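PDB 3FI7: Lmo1076 protein, which probably cleaves peptidoglycan of the Listeria cell wall as an N-acetylglucosaminidase autolysin of family GH73, this chain being its catalytic domain. Local coordinates for residues 30-38 with 175-183; 135-143 with 152-160. One frame throughout, in Å; residues are numbered along the deposited sequence. Where two conformers were deposited one is given.

Contact 1: residues 30-38 with 175-183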
ATOM      1  N   GLN A  30     -13.057   1.671   1.414  1.00 28.65           N
ATOM      2  CA  GLN A  30     -11.899   1.567   0.516  1.00 30.65           C
ATOM      3  C   GLN A  30     -11.294   2.944   0.251  1.00 34.42           C
ATOM      4  O   GLN A  30     -10.077   3.143   0.359  1.00 30.50           O
ATOM      5  CB  GLN A  30     -12.274   0.919  -0.830  1.00 29.52           C
ATOM      6  CG  GLN A  30     -12.773  -0.529  -0.769  1.00 31.11           C
ATOM      7  CD  GLN A  30     -14.284  -0.651  -0.603  1.00 32.63           C
ATOM      8  OE1 GLN A  30     -14.904   0.088   0.159  1.00 33.45           O
ATOM      9  NE2 GLN A  30     -14.877  -1.607  -1.307  1.00 34.65           N
ATOM     10  N   GLN A  31     -12.155   3.892  -0.102  1.00 30.80           N
ATOM     11  CA  GLN A  31     -11.721   5.245  -0.441  1.00 32.04           C
ATOM     12  C   GLN A  31     -11.196   5.941   0.812  1.00 29.44           C
ATOM     13  O   GLN A  31     -10.210   6.679   0.768  1.00 32.21           O
ATOM     14  CB  GLN A  31     -12.879   6.040  -1.057  1.00 28.05           C
ATOM     15  CG  GLN A  31     -12.504   7.441  -1.529  1.00 32.04           C
ATOM     16  CD  GLN A  31     -11.536   7.420  -2.702  1.00 36.59           C
ATOM     17  OE1 GLN A  31     -11.809   6.822  -3.747  1.00 33.29           O
ATOM     18  NE2 GLN A  31     -10.397   8.074  -2.531  1.00 28.80           N
ATOM     19  N   THR A  32     -11.848   5.675   1.938  1.00 27.83           N
ATOM     20  CA  THR A  32     -11.426   6.254   3.208  1.00 30.68           C
ATOM     21  C   THR A  32     -10.032   5.759   3.589  1.00 34.17           C
ATOM     22  O   THR A  32      -9.207   6.525   4.105  1.00 34.05           O
ATOM     23  CB  THR A  32     -12.429   5.932   4.315  1.00 34.45           C
ATOM     24  OG1 THR A  32     -13.642   6.638   4.051  1.00 39.35           O
ATOM     25  CG2 THR A  32     -11.885   6.323   5.700  1.00 26.69           C
ATOM     26  N   PHE A  33      -9.757   4.488   3.311  1.00 29.58           N
ATOM     27  CA  PHE A  33      -8.423   3.957   3.565  1.00 34.41           C
ATOM     28  C   PHE A  33      -7.377   4.675   2.709  1.00 32.04           C
ATOM     29  O   PHE A  33      -6.364   5.144   3.223  1.00 32.70           O
ATOM     30  CB  PHE A  33      -8.356   2.444   3.332  1.00 35.22           C
ATOM     31  CG  PHE A  33      -6.962   1.898   3.401  1.00 35.84           C
ATOM     32  CD1 PHE A  33      -6.239   1.668   2.244  1.00 30.38           C
ATOM     33  CD2 PHE A  33      -6.355   1.663   4.631  1.00 33.39           C
ATOM     34  CE1 PHE A  33      -4.941   1.174   2.308  1.00 35.96           C
ATOM     35  CE2 PHE A  33      -5.057   1.175   4.699  1.00 32.65           C
ATOM     36  CZ  PHE A  33      -4.352   0.929   3.537  1.00 28.10           C
ATOM     37  N   ILE A  34      -7.620   4.762   1.405  1.00 31.58           N
ATOM     38  CA  ILE A  34      -6.730   5.530   0.537  1.00 29.74           C
ATOM     39  C   ILE A  34      -6.547   6.965   1.052  1.00 30.85           C
ATOM     40  O   ILE A  34      -5.424   7.433   1.199  1.00 30.81           O
ATOM     41  CB  ILE A  34      -7.241   5.557  -0.904  1.00 28.29           C
ATOM     42  CG1 ILE A  34      -7.089   4.173  -1.545  1.00 32.12           C
ATOM     43  CG2 ILE A  34      -6.506   6.625  -1.712  1.00 23.29           C
ATOM     44  CD1 ILE A  34      -8.092   3.902  -2.665  1.00 30.36           C
ATOM     45  N   ASN A  35      -7.653   7.648   1.351  1.00 31.39           N
ATOM     46  CA  ASN A  35      -7.584   9.030   1.824  1.00 29.03           C
ATOM     47  C   ASN A  35      -6.706   9.155   3.065  1.00 35.07           C
ATOM     48  O   ASN A  35      -6.047  10.164   3.254  1.00 33.20           O
ATOM     49  CB  ASN A  35      -8.982   9.582   2.128  1.00 25.08           C
ATOM     50  CG  ASN A  35      -9.879   9.637   0.895  1.00 26.77           C
ATOM     51  OD1 ASN A  35      -9.411   9.551  -0.243  1.00 26.35           O
ATOM     52  ND2 ASN A  35     -11.180   9.772   1.124  1.00 28.58           N
ATOM     53  N   SER A  36      -6.694   8.123   3.905  1.00 32.24           N
ATOM     54  CA  SER A  36      -5.968   8.183   5.170  1.00 29.72           C
ATOM     55  C   SER A  36      -4.454   8.003   5.041  1.00 33.68           C
ATOM     56  O   SER A  36      -3.728   8.352   5.954  1.00 35.51           O
ATOM     57  CB  SER A  36      -6.509   7.144   6.158  1.00 30.08           C
ATOM     58  OG  SER A  36      -6.014   5.851   5.850  1.00 36.99           O
ATOM     59  N   ILE A  37      -3.972   7.462   3.926  1.00 29.63           N
ATOM     60  CA  ILE A  37      -2.526   7.271   3.777  1.00 31.49           C
ATOM     61  C   ILE A  37      -1.885   8.013   2.598  1.00 36.95           C
ATOM     62  O   ILE A  37      -0.666   7.978   2.433  1.00 38.42           O
ATOM     63  CB  ILE A  37      -2.169   5.780   3.641  1.00 35.39           C
ATOM     64  CG1 ILE A  37      -2.875   5.167   2.419  1.00 23.55           C
ATOM     65  CG2 ILE A  37      -2.507   5.017   4.928  1.00 24.97           C
ATOM     66  CD1 ILE A  37      -2.190   3.867   1.926  1.00 34.14           C
ATOM     67  N   SER A  38      -2.692   8.676   1.773  1.00 29.75           N
ATOM     68  CA  SER A  38      -2.172   9.251   0.533  1.00 30.24           C
ATOM     69  C   SER A  38      -1.166  10.371   0.798  1.00 32.96           C
ATOM     70  O   SER A  38      -0.165  10.487   0.095  1.00 38.69           O
ATOM     71  CB  SER A  38      -3.309   9.746  -0.377  1.00 26.44           C
ATOM     72  OG  SER A  38      -4.009  10.832   0.221  1.00 35.19           O
ATOM     73  N   SER A 175      -5.769   1.873 -11.423  1.00 31.06           N
ATOM     74  CA  SER A 175      -6.726   2.511 -12.335  1.00 37.69           C
ATOM     75  C   SER A 175      -8.141   2.655 -11.757  1.00 37.20           C
ATOM     76  O   SER A 175      -8.825   3.623 -12.042  1.00 38.52           O
ATOM     77  CB  SER A 175      -6.782   1.809 -13.693  1.00 33.11           C
ATOM     78  OG  SER A 175      -7.338   0.525 -13.557  1.00 50.21           O
ATOM     79  N   SER A 176      -8.578   1.700 -10.948  1.00 36.19           N
ATOM     80  CA  SER A 176      -9.941   1.728 -10.420  1.00 31.21           C
ATOM     81  C   SER A 176     -10.147   2.875  -9.436  1.00 39.70           C
ATOM     82  O   SER A 176     -11.252   3.407  -9.318  1.00 36.86           O
ATOM     83  CB  SER A 176     -10.290   0.400  -9.740  1.00 32.16           C
ATOM     84  OG  SER A 176     -10.373  -0.652 -10.684  1.00 38.23           O
ATOM     85  N   TYR A 177      -9.088   3.254  -8.725  1.00 31.33           N
ATOM     86  CA  TYR A 177      -9.177   4.381  -7.798  1.00 30.50           C
ATOM     87  C   TYR A 177      -8.382   5.618  -8.257  1.00 32.33           C
ATOM     88  O   TYR A 177      -8.175   6.545  -7.467  1.00 32.14           O
ATOM     89  CB  TYR A 177      -8.789   3.943  -6.370  1.00 30.27           C
ATOM     90  CG  TYR A 177      -9.786   2.967  -5.790  1.00 32.40           C
ATOM     91  CD1 TYR A 177     -10.823   3.406  -4.971  1.00 29.64           C
ATOM     92  CD2 TYR A 177      -9.724   1.612  -6.098  1.00 30.35           C
ATOM     93  CE1 TYR A 177     -11.755   2.520  -4.455  1.00 28.30           C
ATOM     94  CE2 TYR A 177     -10.657   0.716  -5.586  1.00 30.54           C
ATOM     95  CZ  TYR A 177     -11.669   1.173  -4.770  1.00 32.29           C
ATOM     96  OH  TYR A 177     -12.600   0.286  -4.273  1.00 30.55           O
ATOM     97  N   ASN A 178      -7.976   5.628  -9.533  1.00 30.90           N
ATOM     98  CA  ASN A 178      -7.128   6.683 -10.108  0.50 30.83           C
ATOM     99  C   ASN A 178      -5.998   7.085  -9.164  1.00 36.03           C
ATOM    100  O   ASN A 178      -5.825   8.258  -8.824  1.00 38.81           O
ATOM    101  CB  ASN A 178      -7.943   7.912 -10.536  0.50 30.26           C
ATOM    102  CG  ASN A 178      -7.211   8.779 -11.565  0.50 40.54           C
ATOM    103  OD1 ASN A 178      -6.222   8.354 -12.165  0.50 43.60           O
ATOM    104  ND2 ASN A 178      -7.702   9.997 -11.773  0.50 40.36           N
ATOM    105  N   LEU A 179      -5.208   6.098  -8.751  1.00 32.04           N
ATOM    106  CA  LEU A 179      -4.126   6.369  -7.810  1.00 30.82           C
ATOM    107  C   LEU A 179      -2.980   7.186  -8.423  1.00 29.88           C
ATOM    108  O   LEU A 179      -2.150   7.726  -7.697  1.00 31.93           O
ATOM    109  CB  LEU A 179      -3.623   5.078  -7.161  1.00 32.38           C
ATOM    110  CG  LEU A 179      -4.702   4.308  -6.388  1.00 32.41           C
ATOM    111  CD1 LEU A 179      -4.119   3.045  -5.737  1.00 25.17           C
ATOM    112  CD2 LEU A 179      -5.358   5.213  -5.335  1.00 22.02           C
ATOM    113  N   THR A 180      -2.942   7.297  -9.750  1.00 27.65           N
ATOM    114  CA  THR A 180      -1.906   8.117 -10.385  1.00 35.10           C
ATOM    115  C   THR A 180      -2.048   9.613 -10.079  1.00 33.46           C
ATOM    116  O   THR A 180      -1.101  10.369 -10.264  1.00 38.08           O
ATOM    117  CB  THR A 180      -1.811   7.898 -11.915  1.00 35.83           C
ATOM    118  OG1 THR A 180      -3.102   8.061 -12.505  1.00 40.55           O
ATOM    119  CG2 THR A 180      -1.296   6.501 -12.230  1.00 35.18           C
ATOM    120  N   GLN A 181      -3.216  10.033  -9.599  1.00 27.98           N
ATOM    121  CA  GLN A 181      -3.416  11.428  -9.203  1.00 37.61           C
ATOM    122  C   GLN A 181      -2.368  11.832  -8.168  1.00 37.35           C
ATOM    123  O   GLN A 181      -2.010  13.002  -8.056  1.00 34.17           O
ATOM    124  CB  GLN A 181      -4.826  11.651  -8.630  1.00 29.95           C
ATOM    125  CG  GLN A 181      -5.009  11.153  -7.187  1.00 33.60           C
ATOM    126  CD  GLN A 181      -6.455  11.236  -6.722  1.00 40.98           C
ATOM    127  OE1 GLN A 181      -6.873  12.230  -6.113  1.00 30.02           O
ATOM    128  NE2 GLN A 181      -7.234  10.193  -7.017  1.00 30.36           N
ATOM    129  N   TYR A 182      -1.872  10.852  -7.422  1.00 35.08           N
ATOM    130  CA  TYR A 182      -0.919  11.117  -6.348  1.00 26.79           C
ATOM    131  C   TYR A 182       0.532  11.122  -6.830  1.00 32.65           C
ATOM    132  O   TYR A 182       1.425  11.511  -6.084  1.00 31.85           O
ATOM    133  CB  TYR A 182      -1.096  10.102  -5.209  1.00 25.76           C
ATOM    134  CG  TYR A 182      -2.498  10.071  -4.633  1.00 28.27           C
ATOM    135  CD1 TYR A 182      -2.999  11.152  -3.898  1.00 28.71           C
ATOM    136  CD2 TYR A 182      -3.325   8.975  -4.832  1.00 27.42           C
ATOM    137  CE1 TYR A 182      -4.289  11.134  -3.375  1.00 27.11           C
ATOM    138  CE2 TYR A 182      -4.629   8.950  -4.322  1.00 23.43           C
ATOM    139  CZ  TYR A 182      -5.098  10.029  -3.591  1.00 31.61           C
ATOM    140  OH  TYR A 182      -6.377  10.005  -3.093  1.00 31.03           O
ATOM    141  N   ASP A 183       0.764  10.686  -8.069  1.00 31.83           N
ATOM    142  CA  ASP A 183       2.126  10.569  -8.593  1.00 40.67           C
ATOM    143  C   ASP A 183       2.681  11.920  -9.045  1.00 58.80           C
ATOM    144  O   ASP A 183       3.895  12.078  -9.229  1.00 58.54           O
ATOM    145  CB  ASP A 183       2.185   9.563  -9.755  1.00 33.64           C
ATOM    146  CG  ASP A 183       1.965   8.127  -9.300  1.00 43.43           C
ATOM    147  OD1 ASP A 183       2.098   7.863  -8.086  1.00 42.04           O
ATOM    148  OD2 ASP A 183       1.662   7.259 -10.151  1.00 43.94           O
ATOM    149  OXT ASP A 183       1.931  12.881  -9.250  1.00 58.75           O
TER
HETATM  150  O   HOH W   1     -10.846   7.245  -6.297  1.00 30.71           O
HETATM  151  O   HOH W   2      -8.285   8.014  -4.621  1.00 48.29           O
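The backbone carbonyl oxygen of Y177 accepts hydrogen bonds from two waters, and both waters lead across to the side-chain amide of Q31. One donates to Q31 OE1 at 2.8 Å; the other accepts from Q31 NE2 at 3.0 Å and also bonds the hydroxyl of Y182. Glutamine suits this place because its amide offers an acceptor and a donor side by side. CG of Q31 lies opposite the backbone N (chi1 -176°) and the chain then bends at chi2, which brings the amide nearer the other segment, where OE1 meets the edge of the Y177 ring. The amide is held from its own helix too, by a bond from NE2 to N35 OD1 (2.9 Å, 164° at the hydrogen).

No direct hydrogen bond joins the segments, and apart from the waters the contact is mainly apolar. I34 CD1 rests against Y177 CD1 at 3.6 Å and reaches L179, while CG2 approaches Y182. The Y182 ring is sandwiched: S38 CB makes a CH-pi contact over one face, 3.8 Å from the centroid, and Q181 CG covers the opposite one. N178, with positive phi, closes a Schellman motif that ends helix 166-176 and turns the chain into the 3-10 segment carrying Y182. The C-terminal tail is laid along helix 29-47, with Y182 also touching I56 of helix 52-63 and W65 packing against Y177 and I34.

Contact 2: residues 135-143 with 152-160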
ATOM      1  N   SER A 135      21.044  -4.820  -2.534  1.00 34.25           N
ATOM      2  CA  SER A 135      20.456  -3.506  -2.321  1.00 43.58           C
ATOM      3  C   SER A 135      19.689  -2.967  -3.533  1.00 48.73           C
ATOM      4  O   SER A 135      18.878  -2.052  -3.395  1.00 46.04           O
ATOM      5  CB  SER A 135      21.519  -2.503  -1.883  1.00 41.48           C
ATOM      6  OG  SER A 135      22.250  -2.034  -2.996  1.00 53.62           O
ATOM      7  N   SER A 136      19.935  -3.527  -4.713  1.00 46.21           N
ATOM      8  CA  SER A 136      19.252  -3.048  -5.918  1.00 46.96           C
ATOM      9  C   SER A 136      18.188  -4.028  -6.416  1.00 42.75           C
ATOM     10  O   SER A 136      17.698  -3.910  -7.537  1.00 41.84           O
ATOM     11  CB  SER A 136      20.261  -2.726  -7.029  1.00 49.95           C
ATOM     12  OG  SER A 136      20.816  -3.912  -7.576  1.00 55.88           O
ATOM     13  N   TYR A 137      17.827  -4.989  -5.573  1.00 39.12           N
ATOM     14  CA  TYR A 137      16.799  -5.968  -5.906  1.00 37.77           C
ATOM     15  C   TYR A 137      15.517  -5.376  -6.507  1.00 45.09           C
ATOM     16  O   TYR A 137      14.939  -5.950  -7.438  1.00 36.46           O
ATOM     17  CB  TYR A 137      16.441  -6.779  -4.667  1.00 41.34           C
ATOM     18  CG  TYR A 137      15.640  -8.022  -4.962  1.00 45.15           C
ATOM     19  CD1 TYR A 137      16.085  -8.952  -5.894  1.00 41.10           C
ATOM     20  CD2 TYR A 137      14.451  -8.279  -4.297  1.00 43.86           C
ATOM     21  CE1 TYR A 137      15.366 -10.097  -6.161  1.00 38.59           C
ATOM     22  CE2 TYR A 137      13.729  -9.424  -4.549  1.00 44.04           C
ATOM     23  CZ  TYR A 137      14.191 -10.331  -5.482  1.00 46.09           C
ATOM     24  OH  TYR A 137      13.466 -11.466  -5.743  1.00 48.02           O
ATOM     25  N   TYR A 138      15.057  -4.244  -5.979  1.00 36.48           N
ATOM     26  CA  TYR A 138      13.807  -3.669  -6.476  1.00 41.82           C
ATOM     27  C   TYR A 138      14.010  -2.505  -7.454  1.00 41.43           C
ATOM     28  O   TYR A 138      13.106  -1.688  -7.647  1.00 37.84           O
ATOM     29  CB  TYR A 138      12.900  -3.241  -5.312  1.00 33.98           C
ATOM     30  CG  TYR A 138      12.441  -4.387  -4.432  1.00 34.26           C
ATOM     31  CD1 TYR A 138      11.481  -5.283  -4.877  1.00 36.47           C
ATOM     32  CD2 TYR A 138      12.955  -4.560  -3.151  1.00 38.29           C
ATOM     33  CE1 TYR A 138      11.046  -6.330  -4.080  1.00 38.29           C
ATOM     34  CE2 TYR A 138      12.526  -5.608  -2.340  1.00 37.47           C
ATOM     35  CZ  TYR A 138      11.573  -6.490  -2.816  1.00 40.31           C
ATOM     36  OH  TYR A 138      11.137  -7.534  -2.034  1.00 46.33           O
ATOM     37  N   LYS A 139      15.184  -2.440  -8.078  1.00 38.21           N
ATOM     38  CA  LYS A 139      15.556  -1.302  -8.933  1.00 39.98           C
ATOM     39  C   LYS A 139      14.532  -0.960 -10.025  1.00 44.12           C
ATOM     40  O   LYS A 139      14.388   0.204 -10.393  1.00 41.84           O
ATOM     41  CB  LYS A 139      16.921  -1.532  -9.575  1.00 40.45           C
ATOM     42  CG  LYS A 139      16.971  -2.754 -10.475  1.00 47.32           C
ATOM     43  CD  LYS A 139      18.367  -2.964 -11.046  1.00 56.98           C
ATOM     44  CE  LYS A 139      18.503  -4.351 -11.663  1.00 68.67           C
ATOM     45  NZ  LYS A 139      19.877  -4.608 -12.181  1.00 83.29           N
ATOM     46  N   GLY A 140      13.827  -1.964 -10.536  1.00 36.00           N
ATOM     47  CA  GLY A 140      12.821  -1.733 -11.557  1.00 34.87           C
ATOM     48  C   GLY A 140      11.600  -0.978 -11.047  1.00 41.46           C
ATOM     49  O   GLY A 140      10.773  -0.523 -11.835  1.00 42.57           O
ATOM     50  N   ALA A 141      11.474  -0.851  -9.728  1.00 35.91           N
ATOM     51  CA  ALA A 141      10.361  -0.102  -9.145  1.00 38.16           C
ATOM     52  C   ALA A 141      10.812   1.286  -8.709  1.00 39.18           C
ATOM     53  O   ALA A 141      10.007   2.083  -8.233  1.00 39.61           O
ATOM     54  CB  ALA A 141       9.744  -0.860  -7.972  1.00 26.63           C
ATOM     55  N   TRP A 142      12.104   1.572  -8.855  1.00 35.85           N
ATOM     56  CA  TRP A 142      12.591   2.916  -8.577  1.00 38.10           C
ATOM     57  C   TRP A 142      12.090   3.836  -9.671  1.00 41.72           C
ATOM     58  O   TRP A 142      12.090   3.483 -10.849  1.00 44.42           O
ATOM     59  CB  TRP A 142      14.124   2.983  -8.502  1.00 33.26           C
ATOM     60  CG  TRP A 142      14.732   2.114  -7.453  1.00 40.41           C
ATOM     61  CD1 TRP A 142      14.093   1.525  -6.393  1.00 40.36           C
ATOM     62  CD2 TRP A 142      16.115   1.756  -7.338  1.00 40.38           C
ATOM     63  NE1 TRP A 142      14.993   0.809  -5.639  1.00 44.57           N
ATOM     64  CE2 TRP A 142      16.241   0.933  -6.195  1.00 42.60           C
ATOM     65  CE3 TRP A 142      17.259   2.044  -8.095  1.00 39.47           C
ATOM     66  CZ2 TRP A 142      17.467   0.395  -5.791  1.00 46.88           C
ATOM     67  CZ3 TRP A 142      18.479   1.509  -7.693  1.00 39.21           C
ATOM     68  CH2 TRP A 142      18.571   0.691  -6.552  1.00 43.90           C
ATOM     69  N   ARG A 143      11.673   5.029  -9.284  1.00 42.43           N
ATOM     70  CA  ARG A 143      11.061   5.929 -10.237  1.00 46.13           C
ATOM     71  C   ARG A 143      12.021   6.359 -11.351  1.00 50.24           C
ATOM     72  O   ARG A 143      11.590   6.573 -12.484  1.00 51.25           O
ATOM     73  CB  ARG A 143      10.450   7.131  -9.516  1.00 52.15           C
ATOM     74  CG  ARG A 143       9.356   7.759 -10.315  1.00 52.77           C
ATOM     75  CD  ARG A 143       8.466   8.652  -9.493  1.00 48.50           C
ATOM     76  NE  ARG A 143       7.522   9.312 -10.386  1.00 46.37           N
ATOM     77  CZ  ARG A 143       6.538  10.098  -9.981  1.00 45.76           C
ATOM     78  NH1 ARG A 143       6.361  10.328  -8.683  1.00 42.58           N
ATOM     79  NH2 ARG A 143       5.730  10.642 -10.875  1.00 44.40           N
ATOM     80  N   ALA A 152       6.953  -0.455 -12.758  1.00 33.41           N
ATOM     81  CA  ALA A 152       7.224  -0.696 -11.354  1.00 31.87           C
ATOM     82  C   ALA A 152       6.459  -1.913 -10.842  1.00 36.33           C
ATOM     83  O   ALA A 152       7.040  -2.761 -10.171  1.00 36.87           O
ATOM     84  CB  ALA A 152       6.900   0.533 -10.529  1.00 34.52           C
ATOM     85  N   THR A 153       5.168  -2.013 -11.162  1.00 33.37           N
ATOM     86  CA  THR A 153       4.379  -3.132 -10.655  1.00 32.70           C
ATOM     87  C   THR A 153       4.886  -4.438 -11.277  1.00 39.82           C
ATOM     88  O   THR A 153       5.016  -5.452 -10.588  1.00 36.19           O
ATOM     89  CB  THR A 153       2.858  -2.964 -10.895  1.00 33.41           C
ATOM     90  OG1 THR A 153       2.592  -2.889 -12.300  1.00 35.75           O
ATOM     91  CG2 THR A 153       2.328  -1.698 -10.206  1.00 32.40           C
ATOM     92  N   ALA A 154       5.181  -4.400 -12.573  1.00 36.47           N
ATOM     93  CA  ALA A 154       5.741  -5.560 -13.264  1.00 44.00           C
ATOM     94  C   ALA A 154       7.040  -6.001 -12.596  1.00 41.61           C
ATOM     95  O   ALA A 154       7.321  -7.185 -12.515  1.00 39.11           O
ATOM     96  CB  ALA A 154       5.980  -5.261 -14.751  1.00 35.85           C
ATOM     97  N   TRP A 155       7.825  -5.049 -12.103  1.00 35.97           N
ATOM     98  CA  TRP A 155       9.060  -5.410 -11.412  1.00 36.66           C
ATOM     99  C   TRP A 155       8.807  -6.089 -10.057  1.00 38.11           C
ATOM    100  O   TRP A 155       9.539  -6.997  -9.667  1.00 39.02           O
ATOM    101  CB  TRP A 155       9.992  -4.202 -11.252  1.00 34.05           C
ATOM    102  CG  TRP A 155      11.394  -4.611 -10.899  1.00 44.01           C
ATOM    103  CD1 TRP A 155      11.952  -4.642  -9.651  1.00 42.60           C
ATOM    104  CD2 TRP A 155      12.409  -5.067 -11.803  1.00 44.44           C
ATOM    105  NE1 TRP A 155      13.249  -5.084  -9.725  1.00 44.22           N
ATOM    106  CE2 TRP A 155      13.555  -5.356 -11.032  1.00 41.61           C
ATOM    107  CE3 TRP A 155      12.460  -5.259 -13.190  1.00 44.24           C
ATOM    108  CZ2 TRP A 155      14.746  -5.822 -11.603  1.00 49.02           C
ATOM    109  CZ3 TRP A 155      13.644  -5.728 -13.755  1.00 52.30           C
ATOM    110  CH2 TRP A 155      14.771  -6.003 -12.961  1.00 46.91           C
ATOM    111  N   LEU A 156       7.776  -5.651  -9.343  1.00 37.92           N
ATOM    112  CA  LEU A 156       7.456  -6.224  -8.038  1.00 37.06           C
ATOM    113  C   LEU A 156       6.962  -7.668  -8.146  1.00 39.90           C
ATOM    114  O   LEU A 156       7.177  -8.477  -7.246  1.00 42.36           O
ATOM    115  CB  LEU A 156       6.414  -5.366  -7.312  1.00 33.75           C
ATOM    116  CG  LEU A 156       6.832  -3.925  -6.983  1.00 37.90           C
ATOM    117  CD1 LEU A 156       5.673  -3.162  -6.364  1.00 33.57           C
ATOM    118  CD2 LEU A 156       8.028  -3.918  -6.046  1.00 34.25           C
ATOM    119  N   GLN A 157       6.292  -7.991  -9.245  1.00 39.83           N
ATOM    120  CA  GLN A 157       5.766  -9.334  -9.420  1.00 40.39           C
ATOM    121  C   GLN A 157       6.926 -10.324  -9.507  1.00 41.55           C
ATOM    122  O   GLN A 157       7.884 -10.098 -10.238  1.00 42.68           O
ATOM    123  CB  GLN A 157       4.897  -9.417 -10.676  1.00 40.47           C
ATOM    124  CG  GLN A 157       4.338 -10.810 -10.949  1.00 40.34           C
ATOM    125  CD  GLN A 157       3.279 -10.810 -12.029  1.00 47.29           C
ATOM    126  OE1 GLN A 157       2.283 -10.087 -11.940  1.00 43.71           O
ATOM    127  NE2 GLN A 157       3.484 -11.628 -13.058  1.00 44.28           N
ATOM    128  N   GLY A 158       6.840 -11.410  -8.749  1.00 40.42           N
ATOM    129  CA  GLY A 158       7.911 -12.388  -8.697  1.00 38.60           C
ATOM    130  C   GLY A 158       9.030 -11.994  -7.746  1.00 46.02           C
ATOM    131  O   GLY A 158       9.870 -12.817  -7.396  1.00 50.24           O
ATOM    132  N   ARG A 159       9.061 -10.734  -7.323  1.00 41.79           N
ATOM    133  CA  ARG A 159      10.102 -10.305  -6.394  1.00 42.59           C
ATOM    134  C   ARG A 159       9.555  -9.995  -5.008  1.00 42.04           C
ATOM    135  O   ARG A 159      10.028 -10.542  -4.022  1.00 38.71           O
ATOM    136  CB  ARG A 159      10.897  -9.122  -6.953  1.00 34.73           C
ATOM    137  CG  ARG A 159      11.779  -9.508  -8.132  1.00 38.22           C
ATOM    138  CD  ARG A 159      12.608  -8.344  -8.668  1.00 36.63           C
ATOM    139  NE  ARG A 159      13.296  -8.729  -9.894  1.00 44.21           N
ATOM    140  CZ  ARG A 159      12.721  -8.753 -11.093  1.00 54.45           C
ATOM    141  NH1 ARG A 159      13.422  -9.124 -12.156  1.00 52.17           N
ATOM    142  NH2 ARG A 159      11.443  -8.399 -11.229  1.00 45.26           N
ATOM    143  N   TYR A 160       8.561  -9.117  -4.938  1.00 40.03           N
ATOM    144  CA  TYR A 160       7.966  -8.767  -3.661  1.00 35.94           C
ATOM    145  C   TYR A 160       7.103  -9.924  -3.151  1.00 39.61           C
ATOM    146  O   TYR A 160       7.072 -10.225  -1.961  1.00 40.39           O
ATOM    147  CB  TYR A 160       7.133  -7.486  -3.783  1.00 40.66           C
ATOM    148  CG  TYR A 160       6.635  -6.985  -2.449  1.00 39.96           C
ATOM    149  CD1 TYR A 160       5.436  -7.446  -1.917  1.00 38.38           C
ATOM    150  CD2 TYR A 160       7.377  -6.076  -1.706  1.00 40.85           C
ATOM    151  CE1 TYR A 160       4.976  -6.999  -0.688  1.00 34.69           C
ATOM    152  CE2 TYR A 160       6.929  -5.624  -0.475  1.00 41.71           C
ATOM    153  CZ  TYR A 160       5.728  -6.092   0.028  1.00 43.07           C
ATOM    154  OH  TYR A 160       5.279  -5.653   1.252  1.00 45.78           O
TER
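W155 lays its indole over the backbone of G140, whose CA sits 3.4 Å from the centroid of the five-membered ring and 16° off its normal. This CH-pi contact leaves no room for a side chain, which is why glycine suits the site. The guanidinium of R159 lies over the opposite face, its CZ 3.5 Å above the ring plane, so the indole is held between a peptide and a flat cation. Two bonds fix this sandwich. W155 NE1 donates nearly in its ring plane to Y137 O (3.0 Å, 163° at the hydrogen), and R159 NH2 donates to a lone pair of W155 O at 2.8 Å. With its CG turned away from the backbone N (chi1 -164°), W155 directs the indole at the loop.

Within the glucosaminidase domain, which belongs to the lysozyme clan, the loop after helix 116-129 here folds back on the end of helix 149-156. Its type I turn, S136 to K139, leads into the 3-10 segment bearing G140 and A141. The aliphatic part of R159 crosses the Y137 ring obliquely, CD 4.2 Å from the centroid over one face. Beside it, the Y138 and L156 side chains cross at about a right angle, with Y138 CD1 3.9 Å from L156 CD2, and the Y138 ring turns an edge to Y160 N. Small residues let the backbones come together farther along: A141 and A152 bring their CA atoms within 3.9 Å, and A152 CA directs a C-H at G140 O.

Overall arrangement
Both contacts are partly buried and mix apolar with polar groups, but they join different elements. Contact 1 brings distant parts of the sequence together, setting the C-terminal tail on helix 29-47; contact 2 folds a loop back on the helix that soon follows it. Waters carry the polar link in contact 1, whereas contact 2 has a direct indole-to-carbonyl bond; it also packs backbones closely and buries more surface. Their centres lie 21 Å apart, yet R143 NH2 probably bonds the terminal D183 O. Helix 52-63 serves both, touching Y182 in one and L156 and Y160 in the other.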